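Local atomic coordinates of putative isochorismatase (Burkholderia xenovorans, PDB entry 3OQP), a protein that probably acts as a hydrolase of the isochorismatase-like family, using a cysteine-based catalytic triad. Residues 8-13 with 50-55; 12-17 with 115-120; 36-41 with 75-80; 54-59 with 87-92; 93-98 with 128-133. One frame throughout, in Å; residues are numbered along the deposited sequence. Where two conformers were deposited one is given.

Contact 1. Residues 8-13 with 50-55; sequences ALIVID and PVVIVQ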
# COMPACT_ATOMS: atom_id res chain seq x y z
N ALA A 8 -10.89 15.92 -7.57
CA ALA A 8 -9.82 16.83 -7.17
C ALA A 8 -8.53 16.15 -7.69
O ALA A 8 -8.34 14.97 -7.49
CB ALA A 8 -9.75 17.09 -5.62
N LEU A 9 -7.64 16.94 -8.25
CA LEU A 9 -6.32 16.46 -8.62
C LEU A 9 -5.34 16.77 -7.47
O LEU A 9 -5.15 17.94 -7.11
CB LEU A 9 -5.86 17.19 -9.89
CG LEU A 9 -4.48 16.79 -10.38
CD1 LEU A 9 -4.50 15.36 -10.91
CD2 LEU A 9 -3.97 17.81 -11.44
N ILE A 10 -4.71 15.73 -6.92
CA ILE A 10 -3.68 15.96 -5.87
C ILE A 10 -2.32 15.64 -6.46
O ILE A 10 -2.18 14.63 -7.20
CB ILE A 10 -4.01 15.10 -4.64
CG1 ILE A 10 -3.14 15.53 -3.45
CG2 ILE A 10 -3.91 13.60 -4.90
CD1 ILE A 10 -3.64 14.99 -2.11
N VAL A 11 -1.40 16.56 -6.30
CA VAL A 11 -0.07 16.52 -6.87
C VAL A 11 0.88 16.30 -5.74
O VAL A 11 1.17 17.25 -4.95
CB VAL A 11 0.21 17.86 -7.59
CG1 VAL A 11 1.54 17.80 -8.27
CG2 VAL A 11 -0.90 18.08 -8.66
N ILE A 12 1.35 15.08 -5.50
CA ILE A 12 2.03 14.68 -4.27
C ILE A 12 3.53 14.79 -4.42
O ILE A 12 4.17 14.11 -5.25
CB ILE A 12 1.65 13.23 -3.88
CG1 ILE A 12 0.13 13.15 -3.64
CG2 ILE A 12 2.40 12.85 -2.61
CD1 ILE A 12 -0.40 11.78 -3.24
N ASP A 13 4.11 15.65 -3.59
CA ASP A 13 5.56 15.71 -3.37
C ASP A 13 6.38 15.83 -4.65
O ASP A 13 7.43 15.19 -4.79
CB ASP A 13 6.05 14.55 -2.53
CG ASP A 13 5.39 14.46 -1.15
OD1 ASP A 13 4.58 15.34 -0.77
OD2 ASP A 13 5.67 13.46 -0.42
N PRO A 50 -10.42 21.10 -8.82
CA PRO A 50 -9.51 21.68 -7.84
C PRO A 50 -8.18 20.93 -7.85
O PRO A 50 -8.15 19.70 -7.95
CB PRO A 50 -10.26 21.50 -6.51
CG PRO A 50 -11.67 21.37 -6.85
CD PRO A 50 -11.70 20.75 -8.20
N VAL A 51 -7.11 21.69 -7.71
CA VAL A 51 -5.77 21.20 -7.70
C VAL A 51 -5.17 21.39 -6.32
O VAL A 51 -5.14 22.53 -5.76
CB VAL A 51 -4.91 21.95 -8.73
CG1 VAL A 51 -3.41 21.53 -8.62
CG2 VAL A 51 -5.46 21.69 -10.14
N VAL A 52 -4.71 20.31 -5.68
CA VAL A 52 -4.14 20.32 -4.32
C VAL A 52 -2.68 19.94 -4.40
O VAL A 52 -2.37 18.89 -4.99
CB VAL A 52 -4.85 19.27 -3.42
CG1 VAL A 52 -4.23 19.26 -2.01
CG2 VAL A 52 -6.36 19.48 -3.41
N ILE A 53 -1.78 20.79 -3.93
CA ILE A 53 -0.37 20.51 -3.88
C ILE A 53 0.01 20.02 -2.48
O ILE A 53 -0.36 20.61 -1.48
CB ILE A 53 0.42 21.81 -4.19
CG1 ILE A 53 0.08 22.36 -5.56
CG2 ILE A 53 1.94 21.64 -4.01
CD1 ILE A 53 0.23 21.42 -6.68
N VAL A 54 0.82 18.97 -2.43
CA VAL A 54 1.33 18.37 -1.20
C VAL A 54 2.85 18.54 -1.23
O VAL A 54 3.47 18.19 -2.27
CB VAL A 54 0.96 16.91 -1.07
CG1 VAL A 54 1.50 16.32 0.25
CG2 VAL A 54 -0.58 16.73 -1.23
N GLN A 55 3.44 18.98 -0.12
CA GLN A 55 4.88 19.11 0.02
C GLN A 55 5.31 18.36 1.27
O GLN A 55 4.76 18.61 2.37
CB GLN A 55 5.25 20.60 0.07
CG GLN A 55 6.74 20.88 0.07
CD GLN A 55 7.07 22.38 -0.03
OE1 GLN A 55 6.21 23.24 0.18
NE2 GLN A 55 8.27 22.68 -0.48
O HOH W 1 3.70 18.61 -5.06
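Leu9 to Ile12 and Val51 to Val54 lie in neighbouring parallel strands, their axes 4.7 Å apart at closest and their directions differing by 19°. The ladder runs as parallel pairing requires: Leu9 N gives to Pro50 O, Leu9 O takes Val52 N, Val11 N gives to Val52 O, and Val11 O takes Val54 N. The last rung is less regular. As the chain swings out of the strand, Asp13 N reaches Val54 O (2.9 Å) from above the carbonyl plane, and a water donates to both Val11 O and Val54 O, linking the two carbonyls where the strands part.

One face of the pair carries Ile10, Ile12, Val52 and Val54. On it Ile10 crosses Val54 obliquely, its CG1 and its CD1 each 3.6 Å from Val54 CG2. The other face bears Val11 and Ile53 side by side; chi1 of -60° and chi2 of -54° fold the Ile53 chain back until its CD1 lies 3.7 Å from Val11 CB. Helix 30-47 covers this second face through Ile37 and Met41. At the strand end Asp13 OD1 comes within 3.4 Å of Val54 CG1, while OD2 forms a salt bridge with Lys89. Backbone bonds and aliphatic branches thus build a buried platform, and the 8-13 segment meets its first polar side chain, Asp13, where its strand stops, consistent with the Asp-Lys-Cys triad of this family.

Contact 2. Residues 12-17 with 115-120; sequences IDVQNE and TGYMTH
Ile12 and Gly116 make the tight part of this contact, where two parallel strands meet for one last step with their CA atoms only 4.4 Å apart. Ile12 uses both its backbone polar groups: its N gives to Thr115 O (2.9 Å), and its O takes Tyr117 N (2.8 Å). The same oxygen receives a CA-H...O contact from Gly116 CA at 3.3 Å, and with no side chain on Gly116 the carbonyl can settle this close. Val14 CG2 also lies on Gly116 CA, 3.7 Å away. That Val14 methyl meets the Tyr117 ring obliquely as well, whereas Asp13 O approaches that ring at its edge. Asp13 CB, for its part, rests 3.6 Å from Tyr117 O.

Beyond this point the two segments separate. Val14 centres an inverse gamma turn, closed by a weak bond from Gln15 N to Asp13 O, and leads the 12-17 segment away. The other bends through a cis peptide between Tyr117 and Met118, a selenomethionine here. Non-proline cis peptides recur at this place in isochorismatase-like hydrolases, and Met118 N is bonded to the sulfinic acid of the modified Cys122, so the looser half probably shapes the surroundings of Cys122, probably the nucleophile by analogy with the family.

Leu34 and Ile37 of helix 30-47 pack on both Val14 and Tyr117, whose hydroxyl is bonded to Ser33. Farther along, Met118 touches Ile197 of the second subunit, and His120 packs on helix 158-173 after the corner at the end of strand 111-115.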
# COMPACT_ATOMS: atom_id res chain seq x y z
N ILE A 12 1.35 15.08 -5.50
CA ILE A 12 2.03 14.68 -4.27
C ILE A 12 3.53 14.79 -4.42
O ILE A 12 4.17 14.11 -5.25
CB ILE A 12 1.65 13.23 -3.88
CG1 ILE A 12 0.13 13.15 -3.64
CG2 ILE A 12 2.40 12.85 -2.61
CD1 ILE A 12 -0.40 11.78 -3.24
N ASP A 13 4.11 15.65 -3.59
CA ASP A 13 5.56 15.71 -3.37
C ASP A 13 6.38 15.83 -4.65
O ASP A 13 7.43 15.19 -4.79
CB ASP A 13 6.05 14.55 -2.53
CG ASP A 13 5.39 14.46 -1.15
OD1 ASP A 13 4.58 15.34 -0.77
OD2 ASP A 13 5.67 13.46 -0.42
N VAL A 14 5.98 16.74 -5.53
CA VAL A 14 6.71 17.01 -6.74
C VAL A 14 7.78 18.04 -6.46
O VAL A 14 7.64 19.23 -6.75
CB VAL A 14 5.73 17.28 -7.94
CG1 VAL A 14 6.56 17.61 -9.24
CG2 VAL A 14 4.73 16.12 -8.21
N GLN A 15 8.84 17.49 -5.87
CA GLN A 15 9.93 18.24 -5.28
C GLN A 15 11.26 17.89 -5.90
O GLN A 15 11.44 16.82 -6.52
CB GLN A 15 9.93 17.91 -3.79
CG GLN A 15 8.76 18.55 -3.02
CD GLN A 15 8.53 17.98 -1.64
OE1 GLN A 15 7.69 17.10 -1.42
NE2 GLN A 15 9.27 18.49 -0.67
N ASN A 16 12.21 18.83 -5.82
CA ASN A 16 13.47 18.69 -6.51
C ASN A 16 14.27 17.48 -6.12
O ASN A 16 15.01 16.95 -6.98
CB ASN A 16 14.34 19.93 -6.29
CG ASN A 16 13.79 21.16 -6.96
OD1 ASN A 16 13.20 21.05 -8.04
ND2 ASN A 16 13.99 22.34 -6.35
N GLU A 17 14.10 16.94 -4.92
CA GLU A 17 14.81 15.79 -4.44
C GLU A 17 14.68 14.62 -5.40
O GLU A 17 15.60 13.81 -5.55
CB GLU A 17 14.29 15.33 -3.06
CG GLU A 17 15.24 14.51 -2.29
CD GLU A 17 16.39 15.39 -1.77
OE1 GLU A 17 16.19 16.10 -0.72
OE2 GLU A 17 17.48 15.36 -2.40
N THR A 115 -1.48 12.06 -8.63
CA THR A 115 -0.26 12.22 -9.38
C THR A 115 0.87 12.54 -8.37
O THR A 115 0.62 12.90 -7.19
CB THR A 115 -0.36 13.37 -10.41
OG1 THR A 115 -0.52 14.63 -9.72
CG2 THR A 115 -1.47 13.10 -11.42
N GLY A 116 2.08 12.44 -8.84
CA GLY A 116 3.24 12.73 -8.07
C GLY A 116 3.91 11.47 -7.54
O GLY A 116 3.70 10.37 -8.05
N TYR A 117 4.79 11.67 -6.57
CA TYR A 117 5.76 10.68 -6.16
C TYR A 117 5.75 10.43 -4.66
O TYR A 117 5.45 11.32 -3.88
CB TYR A 117 7.18 11.19 -6.52
CG TYR A 117 7.34 11.69 -7.95
CD1 TYR A 117 7.09 10.88 -9.04
CD2 TYR A 117 7.66 13.01 -8.20
CE1 TYR A 117 7.22 11.39 -10.35
CE2 TYR A 117 7.84 13.51 -9.48
CZ TYR A 117 7.60 12.70 -10.57
OH TYR A 117 7.71 13.26 -11.84
N MSE A 118 6.17 9.24 -4.21
CA MSE A 118 6.45 8.08 -5.04
C MSE A 118 5.21 7.18 -5.09
O MSE A 118 4.44 7.06 -4.15
CB MSE A 118 7.55 7.22 -4.49
CG MSE A 118 8.84 8.01 -4.45
SE MSE A 118 10.39 7.04 -3.61
CE MSE A 118 9.86 7.23 -1.89
N THR A 119 5.07 6.45 -6.20
CA THR A 119 4.00 5.45 -6.48
C THR A 119 3.71 4.58 -5.23
O THR A 119 2.58 4.46 -4.76
CB THR A 119 4.35 4.55 -7.64
OG1 THR A 119 4.36 5.38 -8.79
CG2 THR A 119 3.35 3.44 -7.75
N HIS A 120 4.77 3.99 -4.70
CA HIS A 120 4.74 2.96 -3.67
C HIS A 120 4.77 3.44 -2.22
O HIS A 120 4.74 2.58 -1.34
CB HIS A 120 5.90 2.01 -3.97
CG HIS A 120 7.20 2.71 -3.91
ND1 HIS A 120 7.72 3.36 -5.02
CD2 HIS A 120 8.05 2.91 -2.89
CE1 HIS A 120 8.83 4.00 -4.61
NE2 HIS A 120 9.06 3.71 -3.33

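Contact 3. Residues 36-41 with 75-80; sequences NIARAM and HPVVSE
Ile37 opens the contact from helix 30-47, its CG2 branch 4.1 Å from Val77 CG1 and the two side chains crossing at about a right angle. CG2 stands anti to the backbone N, which leaves the longer CG1 branch to turn elsewhere, to Val14 and Tyr117. Next comes Ala38, whose methyl group makes the closest approach: its CB lies 3.8 Å from Val77 CG1, and Val77 CG1 is also 3.9 Å from Ala38 CA. The small residue lets the valine rest almost on the helix backbone. Val77 and Val78 were each deposited in two conformers, and the distances hold for one of them.

Both helices are crossovers of a Rossmann-like parallel sheet, helix 30-47 linking strand 7-12 to strand 51-56 and helix 76-79 lying between strand 51-56 and strand 85-89. They touch on the face of the sheet that carries Val11 and Ile53. His75 is the N-cap of the short one, its ND1 accepting from Val77 N at 3.0 Å in an almost straight bond.

One turn after Ile37, selenomethionine Met41 reaches across. Its chain is bent at chi3 (71°), and the selenium comes 4.2 Å from Val77 O and 4.4 Å from Val78 CG2, with CE near Val78 CA. The hydrogen bond of Val77 O goes to Arg81. Met41 and Val78 both also touch Ile53 of strand 51-56.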
# COMPACT_ATOMS: atom_id res chain seq x y z
N ASN A 36 3.70 15.18 -17.74
CA ASN A 36 2.31 14.77 -17.61
C ASN A 36 1.61 15.35 -16.42
O ASN A 36 0.44 15.67 -16.46
CB ASN A 36 2.23 13.24 -17.61
CG ASN A 36 2.42 12.66 -18.98
OD1 ASN A 36 2.11 13.32 -19.99
ND2 ASN A 36 2.99 11.49 -19.04
N ILE A 37 2.37 15.53 -15.35
CA ILE A 37 1.89 16.26 -14.13
C ILE A 37 1.45 17.65 -14.58
O ILE A 37 0.37 18.13 -14.20
CB ILE A 37 2.96 16.33 -12.98
CG1 ILE A 37 3.12 14.94 -12.32
CG2 ILE A 37 2.59 17.32 -11.88
CD1 ILE A 37 4.42 14.69 -11.61
N ALA A 38 2.31 18.33 -15.33
CA ALA A 38 2.01 19.70 -15.77
C ALA A 38 0.74 19.70 -16.65
O ALA A 38 -0.07 20.58 -16.55
CB ALA A 38 3.19 20.30 -16.54
N ARG A 39 0.62 18.75 -17.58
CA ARG A 39 -0.58 18.66 -18.44
C ARG A 39 -1.81 18.43 -17.58
O ARG A 39 -2.82 19.07 -17.79
CB ARG A 39 -0.47 17.57 -19.48
CG ARG A 39 0.52 17.80 -20.59
CD ARG A 39 0.24 16.91 -21.81
NE ARG A 39 0.33 15.56 -21.48
CZ ARG A 39 -0.57 14.63 -21.79
NH1 ARG A 39 -1.71 14.87 -22.39
NH2 ARG A 39 -0.27 13.42 -21.45
N ALA A 40 -1.70 17.54 -16.61
CA ALA A 40 -2.85 17.26 -15.75
C ALA A 40 -3.28 18.50 -14.95
O ALA A 40 -4.46 18.80 -14.89
CB ALA A 40 -2.53 16.11 -14.77
N MSE A 41 -2.29 19.25 -14.45
CA MSE A 41 -2.58 20.49 -13.72
C MSE A 41 -3.22 21.53 -14.64
O MSE A 41 -4.19 22.17 -14.27
CB MSE A 41 -1.29 21.08 -13.12
CG MSE A 41 -0.74 20.21 -11.95
SE MSE A 41 0.84 20.86 -11.25
CE MSE A 41 0.20 22.30 -10.46
N HIS A 75 9.23 21.48 -7.36
CA HIS A 75 9.82 21.59 -8.69
C HIS A 75 9.14 22.72 -9.44
O HIS A 75 7.97 22.97 -9.23
CB HIS A 75 9.65 20.30 -9.43
CG HIS A 75 10.37 20.25 -10.73
ND1 HIS A 75 9.82 20.74 -11.90
CD2 HIS A 75 11.61 19.80 -11.04
CE1 HIS A 75 10.67 20.52 -12.89
NE2 HIS A 75 11.78 20.01 -12.39
N PRO A 76 9.88 23.44 -10.31
CA PRO A 76 9.24 24.45 -11.14
C PRO A 76 7.92 24.11 -11.86
O PRO A 76 7.09 24.97 -12.04
CB PRO A 76 10.34 24.79 -12.17
CG PRO A 76 11.59 24.62 -11.39
CD PRO A 76 11.34 23.40 -10.54
N VAL A 77 7.67 22.84 -12.20
CA VAL A 77 6.37 22.45 -12.78
C VAL A 77 5.19 22.80 -11.87
O VAL A 77 4.13 23.21 -12.32
CB VAL A 77 6.30 20.91 -13.12
CG1 VAL A 77 4.87 20.44 -13.16
CG2 VAL A 77 6.95 20.62 -14.43
N VAL A 78 5.40 22.60 -10.57
CA VAL A 78 4.41 23.00 -9.58
C VAL A 78 4.51 24.46 -9.29
O VAL A 78 3.52 25.18 -9.36
CB VAL A 78 4.60 22.24 -8.24
CG1 VAL A 78 3.68 22.85 -7.17
CG2 VAL A 78 4.30 20.78 -8.47
N SER A 79 5.72 24.92 -8.99
CA SER A 79 5.85 26.24 -8.37
C SER A 79 5.44 27.37 -9.32
O SER A 79 5.05 28.46 -8.86
CB SER A 79 7.24 26.45 -7.82
OG SER A 79 8.19 26.61 -8.85
N GLU A 80 5.54 27.15 -10.62
CA GLU A 80 5.15 28.19 -11.55
C GLU A 80 3.69 28.11 -11.99
O GLU A 80 3.26 28.87 -12.88
CB GLU A 80 6.10 28.23 -12.71
CG GLU A 80 7.56 28.41 -12.27
CD GLU A 80 7.78 29.64 -11.38
OE1 GLU A 80 7.40 30.74 -11.83
OE2 GLU A 80 8.31 29.47 -10.24

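Contact 4. Residues 54-59 with 87-92; sequences VQNFAP and VEKSLP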
# COMPACT_ATOMS: atom_id res chain seq x y z
N VAL A 54 0.82 18.97 -2.43
CA VAL A 54 1.33 18.37 -1.20
C VAL A 54 2.85 18.54 -1.23
O VAL A 54 3.47 18.19 -2.27
CB VAL A 54 0.96 16.91 -1.07
CG1 VAL A 54 1.50 16.32 0.25
CG2 VAL A 54 -0.58 16.73 -1.23
N GLN A 55 3.44 18.98 -0.12
CA GLN A 55 4.88 19.11 0.02
C GLN A 55 5.31 18.36 1.27
O GLN A 55 4.76 18.61 2.37
CB GLN A 55 5.25 20.60 0.07
CG GLN A 55 6.74 20.88 0.07
CD GLN A 55 7.07 22.38 -0.03
OE1 GLN A 55 6.21 23.24 0.18
NE2 GLN A 55 8.27 22.68 -0.48
N ASN A 56 6.34 17.53 1.14
CA ASN A 56 6.82 16.66 2.20
C ASN A 56 8.09 17.28 2.81
O ASN A 56 9.03 17.58 2.06
CB ASN A 56 7.12 15.27 1.64
CG ASN A 56 7.58 14.30 2.68
OD1 ASN A 56 6.73 13.69 3.33
ND2 ASN A 56 8.92 14.16 2.88
N PHE A 57 8.13 17.46 4.13
CA PHE A 57 9.33 17.91 4.77
C PHE A 57 9.84 16.94 5.82
O PHE A 57 9.08 16.34 6.56
CB PHE A 57 9.05 19.23 5.48
CG PHE A 57 8.85 20.39 4.55
CD1 PHE A 57 9.91 20.91 3.81
CD2 PHE A 57 7.64 21.03 4.50
CE1 PHE A 57 9.73 22.01 3.00
CE2 PHE A 57 7.46 22.16 3.68
CZ PHE A 57 8.50 22.62 2.94
N ALA A 58 11.18 16.90 5.91
CA ALA A 58 11.91 16.28 7.01
C ALA A 58 12.66 17.45 7.68
O ALA A 58 12.80 18.54 7.11
CB ALA A 58 12.89 15.27 6.53
N PRO A 59 13.16 17.21 8.91
CA PRO A 59 13.93 18.29 9.58
C PRO A 59 15.12 18.83 8.78
O PRO A 59 15.71 18.09 7.97
CB PRO A 59 14.39 17.62 10.88
CG PRO A 59 13.27 16.63 11.19
CD PRO A 59 12.93 16.06 9.79
N VAL A 87 -1.05 21.46 1.22
CA VAL A 87 -0.94 20.60 2.39
C VAL A 87 0.54 20.24 2.57
O VAL A 87 1.15 19.76 1.62
CB VAL A 87 -1.71 19.29 2.24
CG1 VAL A 87 -1.46 18.39 3.46
CG2 VAL A 87 -3.21 19.57 2.06
N GLU A 88 1.13 20.58 3.74
CA GLU A 88 2.44 20.04 4.07
C GLU A 88 2.29 18.78 4.92
O GLU A 88 1.41 18.68 5.75
CB GLU A 88 3.36 21.05 4.79
CG GLU A 88 2.97 21.29 6.26
CD GLU A 88 4.02 22.07 7.01
OE1 GLU A 88 4.33 23.20 6.59
OE2 GLU A 88 4.55 21.54 8.01
N LYS A 89 3.17 17.80 4.71
CA LYS A 89 3.17 16.54 5.46
C LYS A 89 4.61 16.11 5.79
O LYS A 89 5.56 16.59 5.17
CB LYS A 89 2.43 15.41 4.70
CG LYS A 89 3.16 14.96 3.46
CD LYS A 89 2.37 13.90 2.70
CE LYS A 89 3.15 13.33 1.56
NZ LYS A 89 4.31 12.51 1.97
N SER A 90 4.70 15.21 6.76
CA SER A 90 5.92 14.57 7.22
C SER A 90 5.73 13.05 7.41
O SER A 90 6.50 12.41 8.14
CB SER A 90 6.34 15.22 8.54
OG SER A 90 6.79 16.52 8.29
N LEU A 91 4.64 12.52 6.87
CA LEU A 91 4.34 11.11 6.83
C LEU A 91 4.00 10.77 5.38
O LEU A 91 3.69 11.67 4.62
CB LEU A 91 3.09 10.77 7.69
CG LEU A 91 3.26 10.94 9.19
CD1 LEU A 91 1.91 10.82 9.86
CD2 LEU A 91 4.25 9.90 9.70
N PRO A 92 4.01 9.47 5.01
CA PRO A 92 3.64 9.12 3.65
C PRO A 92 2.27 9.60 3.20
O PRO A 92 2.15 10.25 2.15
CB PRO A 92 3.80 7.58 3.63
CG PRO A 92 4.85 7.36 4.72
CD PRO A 92 4.55 8.34 5.78
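Lys89, Val54 and Phe57 bury more surface here than any other residue, and each marks a different part of the junction between parallel strands 51-56 and 85-89. Lys89 ties itself in twice through its backbone: its N gives to Gln55 O (2.9 Å), and its O takes Phe57 N almost end-on, also at 2.9 Å. Gln55 N to Val87 O completes the ladder one step earlier.

The lysine side chain leaves with CG between the backbone N and the carbonyl carbon (chi1 68°) and crosses Val54 at about a right angle, so that Val54 CG1 sits 3.6 Å from Lys89 CD and 3.7 Å from CE. Beyond this aliphatic support a bend at chi4 turns NZ toward the carbonyls of the residues that follow. There NZ reaches Leu91 O at 2.8 Å and Pro92 O at 3.1 Å. It also lies 3.0 Å from Asn56 OD1, a doubtful bond because that oxygen sits too close to an atom elsewhere in the model.

Phe57 holds the outer end. Glu88 CB meets its ring at the edge, and Phe57 O accepts from Ser90 OG at 2.9 Å in the conformer given, carrying the pairing past the last strand residues.

Outside the contact, NZ adds a hydrogen bond with the modified Cys122 to its bridge with Asp13, whose OD2 lies roughly across NZ from Leu91 O. NZ is thus surrounded by several acceptors, which would restrict its movement, consistent with Lys89 being the lysine of the family's Asp-Lys-Cys triad.

Contact 5. Residues 93-98 with 128-133; sequences SAFTGT and NHAVHS
Phe95 and His129 bring the 93-98 loop and helix 124-132 together, their CA atoms 7.1 Å apart across a contact in which no backbone group bonds to the other side. Ser93 supplies the polar link. Its OG, anti to the backbone N (chi1 173°), lies at the edge of the His129 ring and shares a very short hydrogen bond with ND1 at 2.6 Å; either atom could be the donor. The same hydroxyl accepts from Phe95 N at 3.0 Å, forming an ST turn that holds the serine in position. Thr96 OG1 comes obliquely to the imidazole, 3.1 Å from His129 CE1.

The apolar half belongs to Phe95. It slides past His129 in the opposite direction, with CD2 3.7 Å from His129 CB, and sets CE2 3.8 Å from Ala130 CB. A type II turn from Phe95 to Thr98 then sends the chain back toward the next helix.

Leu100, Ala101 and Leu104 of helix 100-105 also pack on Phe95, so the ring is wedged between two helices, while Ala130 leans on Val137 of strand 136-140. His132 of the second subunit stacks edge-to-face on His129 and bonds to Ser93 N, placing the contact at the dimer interface.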
# COMPACT_ATOMS: atom_id res chain seq x y z
N SER A 93 1.26 9.41 4.05
CA SER A 93 -0.09 9.79 3.67
C SER A 93 -0.33 11.31 3.84
O SER A 93 -0.00 11.92 4.86
CB SER A 93 -1.11 9.10 4.54
OG SER A 93 -2.41 9.62 4.26
N ALA A 94 -0.93 11.93 2.82
CA ALA A 94 -1.31 13.32 2.80
C ALA A 94 -2.55 13.58 3.66
O ALA A 94 -2.85 14.75 3.95
CB ALA A 94 -1.57 13.79 1.39
N PHE A 95 -3.21 12.54 4.18
CA PHE A 95 -4.37 12.73 5.04
C PHE A 95 -4.08 12.84 6.52
O PHE A 95 -4.78 13.56 7.20
CB PHE A 95 -5.33 11.54 4.85
CG PHE A 95 -6.14 11.56 3.55
CD1 PHE A 95 -7.29 12.32 3.47
CD2 PHE A 95 -5.74 10.86 2.45
CE1 PHE A 95 -8.04 12.36 2.31
CE2 PHE A 95 -6.49 10.89 1.26
CZ PHE A 95 -7.63 11.60 1.19
N THR A 96 -3.14 12.05 7.00
CA THR A 96 -2.98 11.92 8.46
C THR A 96 -2.65 13.20 9.18
O THR A 96 -1.62 13.77 8.98
CB THR A 96 -1.95 10.85 8.83
OG1 THR A 96 -2.28 9.64 8.13
CG2 THR A 96 -1.81 10.62 10.35
N GLY A 97 -3.63 13.63 9.95
CA GLY A 97 -3.55 14.79 10.75
C GLY A 97 -3.72 16.10 10.01
O GLY A 97 -3.58 17.14 10.65
N THR A 98 -3.96 16.07 8.70
CA THR A 98 -4.00 17.30 7.87
C THR A 98 -5.42 17.78 7.68
O THR A 98 -6.37 17.14 8.16
CB THR A 98 -3.33 17.05 6.51
OG1 THR A 98 -4.22 16.29 5.68
CG2 THR A 98 -1.93 16.33 6.64
N ASN A 128 -4.62 4.52 0.05
CA ASN A 128 -5.16 3.56 1.01
C ASN A 128 -6.11 4.27 1.96
O ASN A 128 -7.23 3.78 2.21
CB ASN A 128 -4.04 2.90 1.83
CG ASN A 128 -4.59 1.87 2.85
OD1 ASN A 128 -5.23 0.98 2.40
ND2 ASN A 128 -4.36 2.02 4.20
N HIS A 129 -5.72 5.44 2.46
CA HIS A 129 -6.57 6.22 3.33
C HIS A 129 -7.84 6.64 2.59
O HIS A 129 -8.95 6.53 3.11
CB HIS A 129 -5.82 7.42 3.90
CG HIS A 129 -5.01 7.09 5.11
ND1 HIS A 129 -3.79 7.69 5.37
CD2 HIS A 129 -5.27 6.30 6.18
CE1 HIS A 129 -3.33 7.24 6.52
NE2 HIS A 129 -4.21 6.41 7.04
N ALA A 130 -7.66 7.19 1.39
CA ALA A 130 -8.82 7.64 0.61
C ALA A 130 -9.86 6.56 0.38
O ALA A 130 -11.06 6.79 0.62
CB ALA A 130 -8.39 8.23 -0.76
N VAL A 131 -9.40 5.39 -0.07
CA VAL A 131 -10.32 4.27 -0.35
C VAL A 131 -11.11 3.88 0.91
O VAL A 131 -12.31 3.67 0.86
CB VAL A 131 -9.56 3.04 -0.93
CG1 VAL A 131 -10.46 1.76 -0.93
CG2 VAL A 131 -9.00 3.42 -2.29
N HIS A 132 -10.41 3.75 2.03
CA HIS A 132 -11.07 3.29 3.26
C HIS A 132 -11.92 4.38 3.91
O HIS A 132 -12.71 4.07 4.81
CB HIS A 132 -10.03 2.72 4.23
CG HIS A 132 -9.49 1.41 3.80
ND1 HIS A 132 -8.38 1.29 3.00
CD2 HIS A 132 -9.92 0.16 4.07
CE1 HIS A 132 -8.17 0.01 2.78
NE2 HIS A 132 -9.07 -0.69 3.44
N SER A 133 -11.83 5.60 3.41
CA SER A 133 -12.71 6.72 3.80
C SER A 133 -13.96 6.82 2.90
O SER A 133 -14.84 7.62 3.14
CB SER A 133 -11.99 8.07 3.78
OG SER A 133 -11.93 8.67 2.49

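In the fold
Contact 1 closes the first loop, joining strand 7-12 to strand 51-56 around helix 30-47. From almost the same start, contact 2 spans a much longer excursion to the end of strand 111-115, and both contact 3 and contact 4 nest inside it. Contact 3 ties helix 30-47 to helix 76-79, beyond strand 51-56, so it crosses contacts 1 and 4. Contact 4 begins where contact 1 ends and adds strand 85-89 to the sheet. Contact 5, tying the loop after that strand to helix 124-132, follows contacts 1, 3 and 4 in series but crosses contact 2, on the other side of the chain's centre from contact 3. Asp13 and Lys89 bridge contacts 1, 2 and 4.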